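Long-range contact in predicted flavin-nucleotide-binding protein from COG3576 family structurally related to pyridoxine 5'-phosphate oxidase (Lactobacillus delbrueckii subsp. bulgaricus, PDB 2HTD), which probably binds a flavin nucleotide, as a putative pyridoxamine 5'-phosphate oxidase-like oxidoreductase: residues Leu43-Gln53 / Glu77-Gly85. Numbering follows the deposited sequence.
Sequences LATVDADGNPQ and EAYENIKRG. With SO4 (sulfate ion), chain C.
Asn-81 reaches from helix 77-83 to Thr-45 on strand 41-46. Its ND2 gives a nearly straight hydrogen bond to Thr-45 OG1 (2.8 Å, 172°), which lies in the amide plane. Thr-45 OG1 lies between its own backbone N and carbonyl carbon (chi1 65°), where it can also donate to Gln-53 OE1 at 2.6 Å. Asn-81 ND2 makes a second, weak bond to Glu-77 OE2. Asn-81 OD1 accepts from Arg-84 NH1 (2.8 Å). These bonds hold both ends of the amide and probably fix its rotation. With an alanine here, Thr-45 OG1 would probably lose its donor from the helix, and Arg-84 NH1 its side-chain acceptor. Ala-48 CB covers one face of that guanidinium, and water 1 joins NH1 to Val-46 O. Asp-47 OD2 and Glu-77 OE2, like charges 4.2 Å apart, both accept from water 2. Leu-43 CD2 packs on Ala-78 CB at 4.0 Å, and Ile-82 CG1 meets Thr-45 CG2. At the helix start, Glu-77 N and Ala-78 N hydrogen-bond a sulfate, probably from the crystallisation liquor. The contact packs a helix on a beta hairpin of the antiparallel sheet, consistent with the split-barrel fold of pyridoxamine 5'-phosphate oxidase relatives.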
# COMPACT_ATOMS: atom_id res chain seq x y z
N LEU B 43 0.14 -1.36 4.57
CA LEU B 43 -0.29 -2.73 4.37
C LEU B 43 -1.36 -2.79 3.30
O LEU B 43 -2.24 -1.96 3.25
CB LEU B 43 -0.82 -3.28 5.69
CG LEU B 43 -1.52 -4.59 5.93
CD1 LEU B 43 -1.45 -4.86 7.43
CD2 LEU B 43 -2.97 -4.56 5.49
N ALA B 44 -1.29 -3.84 2.48
CA ALA B 44 -2.22 -4.05 1.38
C ALA B 44 -2.79 -5.44 1.47
O ALA B 44 -2.07 -6.39 1.83
CB ALA B 44 -1.53 -3.84 0.03
N THR B 45 -4.08 -5.54 1.16
CA THR B 45 -4.84 -6.79 1.14
C THR B 45 -5.69 -6.80 -0.12
O THR B 45 -5.75 -5.83 -0.86
CB THR B 45 -5.76 -6.93 2.39
OG1 THR B 45 -6.76 -5.91 2.38
CG2 THR B 45 -4.94 -6.89 3.69
N VAL B 46 -6.38 -7.92 -0.33
CA VAL B 46 -7.17 -8.14 -1.54
C VAL B 46 -8.59 -8.41 -1.12
O VAL B 46 -8.86 -9.26 -0.25
CB VAL B 46 -6.64 -9.34 -2.29
CG1 VAL B 46 -7.37 -9.54 -3.56
CG2 VAL B 46 -5.14 -9.21 -2.55
N ASP B 47 -9.52 -7.70 -1.74
CA ASP B 47 -10.92 -7.80 -1.39
C ASP B 47 -11.60 -8.92 -2.12
O ASP B 47 -10.98 -9.72 -2.84
CB ASP B 47 -11.65 -6.45 -1.56
CG ASP B 47 -11.87 -6.05 -3.01
OD1 ASP B 47 -11.90 -6.91 -3.92
OD2 ASP B 47 -12.02 -4.81 -3.23
N ALA B 48 -12.90 -9.03 -1.89
CA ALA B 48 -13.64 -10.16 -2.39
C ALA B 48 -13.75 -10.21 -3.92
O ALA B 48 -14.03 -11.27 -4.48
CB ALA B 48 -15.04 -10.17 -1.76
N ASP B 49 -13.56 -9.08 -4.59
CA ASP B 49 -13.60 -9.01 -6.05
C ASP B 49 -12.21 -9.13 -6.67
O ASP B 49 -12.05 -9.04 -7.87
CB ASP B 49 -14.20 -7.68 -6.51
CG ASP B 49 -15.53 -7.37 -5.85
OD1 ASP B 49 -16.40 -8.27 -5.76
OD2 ASP B 49 -15.69 -6.20 -5.42
N GLY B 50 -11.20 -9.33 -5.84
CA GLY B 50 -9.85 -9.47 -6.33
C GLY B 50 -9.13 -8.14 -6.45
O GLY B 50 -8.06 -8.08 -7.04
N ASN B 51 -9.69 -7.09 -5.87
CA ASN B 51 -9.09 -5.76 -5.97
C ASN B 51 -8.26 -5.43 -4.76
O ASN B 51 -8.55 -5.87 -3.66
CB ASN B 51 -10.19 -4.71 -6.15
CG ASN B 51 -10.85 -4.84 -7.49
OD1 ASN B 51 -10.17 -5.15 -8.48
ND2 ASN B 51 -12.17 -4.60 -7.57
N PRO B 52 -7.22 -4.61 -4.95
CA PRO B 52 -6.42 -4.22 -3.82
C PRO B 52 -7.07 -3.21 -2.88
O PRO B 52 -7.95 -2.46 -3.27
CB PRO B 52 -5.21 -3.58 -4.48
CG PRO B 52 -5.74 -3.05 -5.76
CD PRO B 52 -6.70 -4.04 -6.22
N GLN B 53 -6.58 -3.23 -1.65
CA GLN B 53 -6.93 -2.27 -0.60
C GLN B 53 -5.64 -1.88 0.08
O GLN B 53 -4.72 -2.68 0.12
CB GLN B 53 -7.88 -2.93 0.41
CG GLN B 53 -8.04 -2.29 1.81
CD GLN B 53 -6.82 -2.42 2.82
OE1 GLN B 53 -6.08 -3.43 2.91
NE2 GLN B 53 -6.63 -1.35 3.58
N GLU B 77 -11.79 -3.07 6.72
CA GLU B 77 -11.63 -3.84 5.46
C GLU B 77 -10.42 -4.75 5.40
O GLU B 77 -10.55 -5.88 4.95
CB GLU B 77 -11.60 -2.94 4.23
CG GLU B 77 -11.95 -3.75 2.98
CD GLU B 77 -11.73 -3.01 1.68
OE1 GLU B 77 -12.17 -1.82 1.56
OE2 GLU B 77 -11.15 -3.66 0.76
N ALA B 78 -9.25 -4.27 5.81
CA ALA B 78 -8.08 -5.13 5.84
C ALA B 78 -8.37 -6.39 6.66
O ALA B 78 -8.04 -7.49 6.27
CB ALA B 78 -6.86 -4.41 6.40
N TYR B 79 -9.00 -6.22 7.82
CA TYR B 79 -9.24 -7.35 8.69
C TYR B 79 -10.22 -8.30 8.04
O TYR B 79 -9.99 -9.50 8.03
CB TYR B 79 -9.71 -6.90 10.06
CG TYR B 79 -10.46 -7.98 10.82
CD1 TYR B 79 -9.78 -8.98 11.48
CD2 TYR B 79 -11.84 -8.02 10.81
CE1 TYR B 79 -10.46 -9.99 12.16
CE2 TYR B 79 -12.54 -9.03 11.48
CZ TYR B 79 -11.84 -10.02 12.15
OH TYR B 79 -12.53 -11.03 12.83
N GLU B 80 -11.31 -7.78 7.49
CA GLU B 80 -12.29 -8.63 6.80
C GLU B 80 -11.64 -9.36 5.62
O GLU B 80 -11.96 -10.51 5.39
CB GLU B 80 -13.46 -7.80 6.29
CG GLU B 80 -14.29 -7.19 7.43
CD GLU B 80 -15.12 -8.19 8.27
OE1 GLU B 80 -15.19 -9.41 7.95
OE2 GLU B 80 -15.72 -7.73 9.27
N ASN B 81 -10.73 -8.70 4.89
CA ASN B 81 -10.03 -9.37 3.77
C ASN B 81 -9.14 -10.49 4.26
O ASN B 81 -9.12 -11.60 3.70
CB ASN B 81 -9.22 -8.42 2.91
CG ASN B 81 -10.06 -7.42 2.18
OD1 ASN B 81 -11.27 -7.60 2.02
ND2 ASN B 81 -9.44 -6.33 1.75
N ILE B 82 -8.43 -10.22 5.35
CA ILE B 82 -7.54 -11.22 5.95
C ILE B 82 -8.37 -12.40 6.47
O ILE B 82 -7.99 -13.55 6.27
CB ILE B 82 -6.67 -10.63 7.05
CG1 ILE B 82 -5.56 -9.76 6.43
CG2 ILE B 82 -6.06 -11.75 7.93
CD1 ILE B 82 -4.81 -8.83 7.42
N LYS B 83 -9.50 -12.10 7.10
CA LYS B 83 -10.38 -13.15 7.65
C LYS B 83 -10.93 -14.01 6.52
O LYS B 83 -11.30 -15.17 6.72
CB LYS B 83 -11.49 -12.52 8.50
CG LYS B 83 -12.60 -13.47 8.93
CD LYS B 83 -13.74 -12.77 9.73
CE LYS B 83 -15.00 -13.60 9.72
NZ LYS B 83 -15.81 -13.32 10.93
N ARG B 84 -11.01 -13.45 5.31
CA ARG B 84 -11.51 -14.17 4.14
C ARG B 84 -10.39 -14.90 3.38
O ARG B 84 -10.66 -15.56 2.38
CB ARG B 84 -12.20 -13.18 3.21
CG ARG B 84 -13.00 -13.75 2.09
CD ARG B 84 -13.50 -12.64 1.17
NE ARG B 84 -14.37 -11.68 1.87
CZ ARG B 84 -14.10 -10.39 2.09
NH1 ARG B 84 -12.96 -9.83 1.68
NH2 ARG B 84 -14.99 -9.64 2.74
N GLY B 85 -9.16 -14.78 3.86
CA GLY B 85 -8.03 -15.53 3.31
C GLY B 85 -6.98 -14.76 2.54
O GLY B 85 -6.02 -15.35 2.02
S SO4 C . -9.54 -0.32 7.22
O1 SO4 C . -9.47 -0.46 8.67
O2 SO4 C . -8.78 -1.40 6.62
O3 SO4 C . -10.95 -0.34 6.81
O4 SO4 C . -9.04 1.00 6.88
O HOH W 1 -10.69 -11.34 0.32
O HOH W 2 -11.69 -2.70 -1.57